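Local coordinates for secretory pathway GDP dissociation inhibitor (Saccharomyces cerevisiae, PDB 2BCG), which regulates GDP/GTP exchange on the Rab GTPase Sec4 by slowing GDP release, and extracts GDP-bound Ypt7 from vacuolar membranes, at residues 120-125 / 139-144; 364-369 / 380-385. All blocks are in the same frame, centred on the assembly; numbering follows the deposited sequence.

Contact 1 (120-125 / 139-144); sequences VFKQGK and SPLMGI
The end of a β-strand and an irregular connection meet here at K122 and L141, the pair of closest approach, whose CA atoms still stand 8.7 Å apart, so the gap is crossed by side chains, one of which ends on a backbone carbonyl. Strand 120-122 runs into a type I' turn, K122 to K125, that links strands 118-122 and 125-128 into a β-hairpin, held by paired bonds from K122 N to K125 O and from K125 N to K122 O. Residues 139-143 join helix 133-138 to helix 144-159, with G143 as N-cap of the second. K122 reaches across with its CG anti to the backbone N (chi1 -180°) and a bend at chi3, which brings NZ to L141 O at 3.1 Å, the donor tilted 20° from the carbonyl plane. A water 3.0 Å from K122 NZ accepts from the ammonium and donates to P140 O, so the lysine grips two successive carbonyls, one directly and one through solvent. The connection itself is shaped by an ST turn, in which L141 N donates to S139 OG at 3.1 Å. An apolar contact accompanies the polar link: L141 CD2 touches both V120 CG1 (3.8 Å) and K122 CE (3.9 Å), while L141 CD1 also touches V120 CG1. Y127 on the partner strand 125-128 packs against both K122 and L141. L141 also rests on F194 of helix 189-199, and its side chain comes within about 4 Å of a bound geranylgeranyl group.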
ATOM      1  N   VAL A 120      -9.006  21.188  11.920  1.00 13.20           N
ATOM      2  CA  VAL A 120     -10.369  21.497  11.525  1.00 13.92           C
ATOM      3  C   VAL A 120     -10.472  22.971  11.185  1.00 13.96           C
ATOM      4  O   VAL A 120      -9.878  23.806  11.861  1.00 14.13           O
ATOM      5  CB  VAL A 120     -11.412  21.048  12.608  0.70 14.55           C
ATOM      6  CG1 VAL A 120     -11.327  21.894  13.916  0.70 15.02           C
ATOM      7  CG2 VAL A 120     -12.823  21.033  12.043  0.70 14.15           C
ATOM      8  N   PHE A 121     -11.182  23.265  10.097  1.00 13.50           N
ATOM      9  CA  PHE A 121     -11.440  24.629   9.633  1.00 14.67           C
ATOM     10  C   PHE A 121     -12.629  25.235  10.362  1.00 16.16           C
ATOM     11  O   PHE A 121     -13.682  24.605  10.482  1.00 15.74           O
ATOM     12  CB  PHE A 121     -11.733  24.517   8.138  1.00 15.29           C
ATOM     13  CG  PHE A 121     -12.029  25.803   7.424  1.00 15.80           C
ATOM     14  CD1 PHE A 121     -11.046  26.438   6.660  1.00 17.47           C
ATOM     15  CD2 PHE A 121     -13.322  26.314   7.410  1.00 15.74           C
ATOM     16  CE1 PHE A 121     -11.338  27.572   5.894  1.00 18.24           C
ATOM     17  CE2 PHE A 121     -13.622  27.450   6.670  1.00 17.92           C
ATOM     18  CZ  PHE A 121     -12.633  28.093   5.925  1.00 18.74           C
ATOM     19  N   LYS A 122     -12.454  26.457  10.850  1.00 17.56           N
ATOM     20  CA  LYS A 122     -13.584  27.184  11.459  1.00 20.01           C
ATOM     21  C   LYS A 122     -13.411  28.648  11.079  1.00 21.22           C
ATOM     22  O   LYS A 122     -12.392  29.251  11.382  1.00 20.74           O
ATOM     23  CB  LYS A 122     -13.611  26.971  12.994  1.00 20.28           C
ATOM     24  CG  LYS A 122     -14.773  27.698  13.743  1.00 21.21           C
ATOM     25  CD  LYS A 122     -14.612  27.591  15.275  1.00 23.05           C
ATOM     26  CE  LYS A 122     -15.075  26.237  15.847  1.00 26.90           C
ATOM     27  NZ  LYS A 122     -15.509  26.301  17.322  1.00 27.93           N
ATOM     28  N   GLN A 123     -14.392  29.202  10.364  1.00 23.48           N
ATOM     29  CA  GLN A 123     -14.406  30.640  10.011  1.00 25.81           C
ATOM     30  C   GLN A 123     -13.084  31.120   9.388  1.00 24.62           C
ATOM     31  O   GLN A 123     -12.505  32.118   9.845  1.00 25.84           O
ATOM     32  CB  GLN A 123     -14.729  31.506  11.249  1.00 25.81           C
ATOM     33  CG  GLN A 123     -16.161  31.405  11.771  1.00 28.72           C
ATOM     34  CD  GLN A 123     -16.297  31.941  13.206  1.00 28.43           C
ATOM     35  OE1 GLN A 123     -15.872  33.061  13.507  1.00 34.67           O
ATOM     36  NE2 GLN A 123     -16.862  31.123  14.099  1.00 33.78           N
ATOM     37  N   GLY A 124     -12.602  30.402   8.376  1.00 23.49           N
ATOM     38  CA  GLY A 124     -11.434  30.824   7.610  1.00 22.08           C
ATOM     39  C   GLY A 124     -10.069  30.427   8.163  1.00 20.98           C
ATOM     40  O   GLY A 124      -9.051  30.592   7.475  1.00 22.29           O
ATOM     41  N   LYS A 125     -10.040  29.894   9.390  1.00 18.59           N
ATOM     42  CA  LYS A 125      -8.775  29.497  10.018  1.00 16.93           C
ATOM     43  C   LYS A 125      -8.792  27.999  10.280  1.00 16.19           C
ATOM     44  O   LYS A 125      -9.863  27.391  10.326  1.00 15.24           O
ATOM     45  CB  LYS A 125      -8.578  30.226  11.351  0.40 16.65           C
ATOM     46  CG  LYS A 125      -8.655  31.753  11.259  0.40 16.73           C
ATOM     47  CD  LYS A 125      -8.207  32.418  12.562  0.40 16.81           C
ATOM     48  CE  LYS A 125      -6.698  32.325  12.757  0.40 18.53           C
ATOM     49  NZ  LYS A 125      -5.936  33.145  11.767  0.40 18.71           N
ATOM     50  N   SER A 139      -7.265  23.889  23.800  1.00 19.04           N
ATOM     51  CA  SER A 139      -7.936  24.224  22.534  1.00 19.39           C
ATOM     52  C   SER A 139      -8.982  25.321  22.701  1.00 20.51           C
ATOM     53  O   SER A 139      -9.786  25.274  23.641  1.00 22.11           O
ATOM     54  CB  SER A 139      -8.610  22.989  21.952  1.00 18.77           C
ATOM     55  OG  SER A 139      -9.245  23.321  20.730  1.00 19.27           O
ATOM     56  N   PRO A 140      -8.969  26.325  21.796  1.00 20.44           N
ATOM     57  CA  PRO A 140     -10.015  27.346  21.794  1.00 20.45           C
ATOM     58  C   PRO A 140     -11.286  26.911  21.069  1.00 21.60           C
ATOM     59  O   PRO A 140     -12.225  27.713  20.950  1.00 22.08           O
ATOM     60  CB  PRO A 140      -9.357  28.508  21.054  1.00 21.14           C
ATOM     61  CG  PRO A 140      -8.433  27.841  20.080  1.00 21.29           C
ATOM     62  CD  PRO A 140      -7.933  26.595  20.778  1.00 21.01           C
ATOM     63  N   LEU A 141     -11.307  25.663  20.586  1.00 21.83           N
ATOM     64  CA  LEU A 141     -12.453  25.163  19.827  1.00 22.40           C
ATOM     65  C   LEU A 141     -13.756  25.134  20.647  1.00 23.49           C
ATOM     66  O   LEU A 141     -14.844  25.153  20.071  1.00 23.76           O
ATOM     67  CB  LEU A 141     -12.145  23.784  19.243  1.00 22.19           C
ATOM     68  CG  LEU A 141     -11.191  23.712  18.038  1.00 22.27           C
ATOM     69  CD1 LEU A 141     -10.796  22.264  17.772  1.00 21.83           C
ATOM     70  CD2 LEU A 141     -11.816  24.359  16.779  1.00 21.66           C
ATOM     71  N   MET A 142     -13.629  25.084  21.983  1.00 23.76           N
ATOM     72  CA  MET A 142     -14.776  25.007  22.910  1.00 24.61           C
ATOM     73  C   MET A 142     -14.496  25.877  24.126  1.00 23.34           C
ATOM     74  O   MET A 142     -13.339  26.003  24.531  1.00 22.09           O
ATOM     75  CB  MET A 142     -14.969  23.574  23.418  1.00 25.64           C
ATOM     76  CG  MET A 142     -15.343  22.552  22.370  1.00 26.86           C
ATOM     77  SD  MET A 142     -15.807  21.023  23.182  1.00 26.95           S
ATOM     78  CE  MET A 142     -15.937  19.973  21.722  1.00 26.65           C
ATOM     79  N   GLY A 143     -15.545  26.448  24.718  1.00 22.56           N
ATOM     80  CA  GLY A 143     -15.418  27.117  26.012  1.00 23.06           C
ATOM     81  C   GLY A 143     -15.421  26.129  27.166  1.00 22.33           C
ATOM     82  O   GLY A 143     -15.720  24.936  26.982  1.00 22.90           O
ATOM     83  N   ILE A 144     -15.132  26.627  28.372  1.00 22.25           N
ATOM     84  CA  ILE A 144     -14.963  25.763  29.547  1.00 23.33           C
ATOM     85  C   ILE A 144     -16.195  24.907  29.863  1.00 22.73           C
ATOM     86  O   ILE A 144     -16.097  23.700  30.082  1.00 22.65           O
ATOM     87  CB  ILE A 144     -14.552  26.567  30.809  1.00 23.25           C
ATOM     88  CG1 ILE A 144     -13.218  27.288  30.573  1.00 25.76           C
ATOM     89  CG2 ILE A 144     -14.431  25.635  32.033  1.00 25.06           C
ATOM     90  CD1 ILE A 144     -12.628  28.084  31.784  1.00 25.24           C
TER
HETATM   91  O   HOH W   1     -13.659  28.416  18.264  1.00 45.99           O

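Contact 2 (364-369 / 380-385); sequences AIISTI and EPAFKL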
ATOM      1  N   ALA A 364      -0.335  18.024  -1.588  1.00 10.11           N
ATOM      2  CA  ALA A 364      -1.575  18.353  -0.880  1.00  9.62           C
ATOM      3  C   ALA A 364      -2.685  17.939  -1.800  1.00 10.12           C
ATOM      4  O   ALA A 364      -2.853  18.518  -2.895  1.00 11.19           O
ATOM      5  CB  ALA A 364      -1.649  19.838  -0.588  1.00 10.40           C
ATOM      6  N   ILE A 365      -3.406  16.900  -1.402  1.00 10.64           N
ATOM      7  CA  ILE A 365      -4.470  16.408  -2.244  1.00 12.72           C
ATOM      8  C   ILE A 365      -5.811  16.792  -1.622  1.00 12.45           C
ATOM      9  O   ILE A 365      -6.122  16.425  -0.492  1.00 13.21           O
ATOM     10  CB  ILE A 365      -4.402  14.897  -2.425  1.00 13.18           C
ATOM     11  CG1 ILE A 365      -3.004  14.491  -2.946  1.00 14.19           C
ATOM     12  CG2 ILE A 365      -5.500  14.475  -3.395  1.00 16.04           C
ATOM     13  CD1 ILE A 365      -2.881  12.980  -3.271  1.00 16.68           C
ATOM     14  N   ILE A 366      -6.568  17.590  -2.351  1.00 12.26           N
ATOM     15  CA  ILE A 366      -7.836  18.131  -1.865  1.00 12.94           C
ATOM     16  C   ILE A 366      -8.936  17.285  -2.492  1.00 13.30           C
ATOM     17  O   ILE A 366      -8.877  16.968  -3.695  1.00 13.62           O
ATOM     18  CB  ILE A 366      -8.028  19.597  -2.309  1.00 13.78           C
ATOM     19  CG1 ILE A 366      -6.917  20.516  -1.734  1.00 15.18           C
ATOM     20  CG2 ILE A 366      -9.402  20.104  -1.897  1.00 15.49           C
ATOM     21  CD1 ILE A 366      -6.829  21.832  -2.500  1.00 15.88           C
ATOM     22  N   SER A 367      -9.956  16.946  -1.716  1.00 12.77           N
ATOM     23  CA  SER A 367     -11.062  16.188  -2.313  1.00 13.58           C
ATOM     24  C   SER A 367     -12.385  16.489  -1.656  1.00 13.29           C
ATOM     25  O   SER A 367     -12.454  16.811  -0.472  1.00 12.37           O
ATOM     26  CB  SER A 367     -10.770  14.703  -2.289  1.00 14.85           C
ATOM     27  OG  SER A 367     -10.818  14.222  -0.993  1.00 16.30           O
ATOM     28  N   THR A 368     -13.444  16.347  -2.450  1.00 13.08           N
ATOM     29  CA  THR A 368     -14.787  16.443  -1.911  1.00 13.14           C
ATOM     30  C   THR A 368     -15.737  15.873  -2.949  1.00 13.25           C
ATOM     31  O   THR A 368     -15.366  15.696  -4.120  1.00 13.18           O
ATOM     32  CB  THR A 368     -15.146  17.917  -1.590  1.00 13.85           C
ATOM     33  OG1 THR A 368     -16.324  17.968  -0.765  1.00 14.76           O
ATOM     34  CG2 THR A 368     -15.351  18.721  -2.892  1.00 13.39           C
ATOM     35  N   ILE A 369     -16.934  15.542  -2.489  1.00 13.87           N
ATOM     36  CA  ILE A 369     -18.022  15.186  -3.377  1.00 14.66           C
ATOM     37  C   ILE A 369     -18.542  16.491  -4.017  1.00 14.77           C
ATOM     38  O   ILE A 369     -18.832  17.476  -3.329  1.00 14.76           O
ATOM     39  CB  ILE A 369     -19.144  14.534  -2.543  0.50 14.66           C
ATOM     40  CG1 ILE A 369     -18.706  13.169  -1.986  0.50 14.95           C
ATOM     41  CG2 ILE A 369     -20.459  14.453  -3.336  0.50 13.97           C
ATOM     42  CD1 ILE A 369     -18.240  12.182  -3.014  0.50 16.35           C
ATOM     43  N   GLU A 380     -11.903  26.180  -4.031  1.00 17.04           N
ATOM     44  CA  GLU A 380     -11.181  27.433  -3.750  1.00 17.14           C
ATOM     45  C   GLU A 380     -10.838  27.660  -2.241  1.00 16.23           C
ATOM     46  O   GLU A 380      -9.700  28.030  -1.939  1.00 15.67           O
ATOM     47  CB  GLU A 380     -11.867  28.647  -4.399  1.00 17.97           C
ATOM     48  CG  GLU A 380     -11.035  29.962  -4.382  1.00 22.33           C
ATOM     49  CD  GLU A 380      -9.651  29.889  -5.075  1.00 26.99           C
ATOM     50  OE1 GLU A 380      -9.335  28.943  -5.845  1.00 28.16           O
ATOM     51  OE2 GLU A 380      -8.856  30.835  -4.851  1.00 31.09           O
ATOM     52  N   PRO A 381     -11.801  27.465  -1.302  1.00 15.94           N
ATOM     53  CA  PRO A 381     -11.468  27.678   0.131  1.00 15.87           C
ATOM     54  C   PRO A 381     -10.329  26.772   0.606  1.00 15.55           C
ATOM     55  O   PRO A 381      -9.560  27.154   1.494  1.00 15.35           O
ATOM     56  CB  PRO A 381     -12.769  27.341   0.861  1.00 17.79           C
ATOM     57  CG  PRO A 381     -13.841  27.478  -0.160  1.00 17.99           C
ATOM     58  CD  PRO A 381     -13.241  27.139  -1.480  1.00 17.15           C
ATOM     59  N   ALA A 382     -10.230  25.588   0.023  1.00 13.74           N
ATOM     60  CA  ALA A 382      -9.110  24.685   0.336  1.00 12.55           C
ATOM     61  C   ALA A 382      -7.817  25.107  -0.367  1.00 12.26           C
ATOM     62  O   ALA A 382      -6.767  25.125   0.249  1.00 11.75           O
ATOM     63  CB  ALA A 382      -9.471  23.279  -0.029  1.00 14.13           C
ATOM     64  N   PHE A 383      -7.879  25.479  -1.650  1.00 12.02           N
ATOM     65  CA  PHE A 383      -6.669  25.970  -2.319  1.00 12.21           C
ATOM     66  C   PHE A 383      -6.102  27.155  -1.546  1.00 13.14           C
ATOM     67  O   PHE A 383      -4.881  27.268  -1.416  1.00 13.03           O
ATOM     68  CB  PHE A 383      -6.970  26.463  -3.729  1.00 13.56           C
ATOM     69  CG  PHE A 383      -7.219  25.383  -4.735  1.00 13.47           C
ATOM     70  CD1 PHE A 383      -6.456  24.226  -4.806  1.00 16.93           C
ATOM     71  CD2 PHE A 383      -8.230  25.572  -5.676  1.00 16.94           C
ATOM     72  CE1 PHE A 383      -6.741  23.245  -5.788  1.00 17.76           C
ATOM     73  CE2 PHE A 383      -8.515  24.597  -6.628  1.00 16.00           C
ATOM     74  CZ  PHE A 383      -7.781  23.434  -6.677  1.00 17.16           C
ATOM     75  N   LYS A 384      -6.986  28.021  -1.029  1.00 12.78           N
ATOM     76  CA  LYS A 384      -6.539  29.229  -0.306  1.00 15.28           C
ATOM     77  C   LYS A 384      -5.725  28.904   0.956  1.00 14.30           C
ATOM     78  O   LYS A 384      -4.934  29.738   1.427  1.00 17.64           O
ATOM     79  CB  LYS A 384      -7.726  30.082   0.089  0.50 15.33           C
ATOM     80  CG  LYS A 384      -8.177  31.035  -0.980  0.50 17.61           C
ATOM     81  CD  LYS A 384      -9.496  31.653  -0.556  0.50 20.30           C
ATOM     82  CE  LYS A 384      -9.708  33.021  -1.166  0.50 22.15           C
ATOM     83  NZ  LYS A 384     -11.157  33.236  -1.462  0.50 25.27           N
ATOM     84  N   LEU A 385      -5.936  27.716   1.532  1.00 11.85           N
ATOM     85  CA  LEU A 385      -5.231  27.342   2.773  1.00 12.09           C
ATOM     86  C   LEU A 385      -3.799  26.929   2.473  1.00 12.05           C
ATOM     87  O   LEU A 385      -3.005  26.785   3.380  1.00 13.15           O
ATOM     88  CB  LEU A 385      -5.933  26.183   3.459  1.00 10.79           C
ATOM     89  CG  LEU A 385      -7.344  26.453   3.980  1.00 12.21           C
ATOM     90  CD1 LEU A 385      -8.021  25.171   4.463  1.00 13.06           C
ATOM     91  CD2 LEU A 385      -7.274  27.472   5.128  1.00 15.01           C
TER
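I366 carries the strand side of this contact alone, burying 75 Å² against A382 and F383 of the short helix 380-383. The two branches of its side chain have separate targets. CG2, anti to the backbone N, lies 3.7 Å from A382 CB, whereas the CG1 arm extends (chi2 162°) and sends CD1 to F383, 3.3 Å from CD1 of the ring and 3.6 Å from CE1. The ring is met obliquely, nearest CD1 and CE1, and I366 CD1 also lies 3.9 Å from A382 CB, so this one methyl touches both helix residues. With only a methyl at A382, the backbones come to 7.0 Å between the CA atoms of I366 and A382. An alanine in place of I366 would lose both arms, and would probably open a gap next to A382 and leave CD1 and CE1 of F383 without their packing partner. Strand 362-369 is an inner strand of the mixed sheet, and neighbouring I345 and V347 also touch I366. F383 additionally makes a cation-pi contact with K392 of strand 391-402. No hydrogen bond joins the two segments: between them helix and strand meet through buried hydrocarbon alone, so the fit depends on how closely the side chains match.

Overall arrangement
Contact 1 precedes contact 2 in the chain, and their centres lie 19 Å apart on the same side of the chain's centre. Both use the seven-stranded mixed sheet: strand 118-122, next to the outermost strand 125-128, serves contact 1, and the inner strand 362-369 serves contact 2, with strands 330-334 and 345-351 between them. The contacts touch directly where F121 CD1 packs on L385 CD1 at 3.9 Å, so L385, close after helix 380-383, packs against the strand that carries contact 1. Contact 1 joins the sheet to the helical region that holds the geranylgeranyl groups, while contact 2 packs helix 380-383 on the inner part of the same sheet.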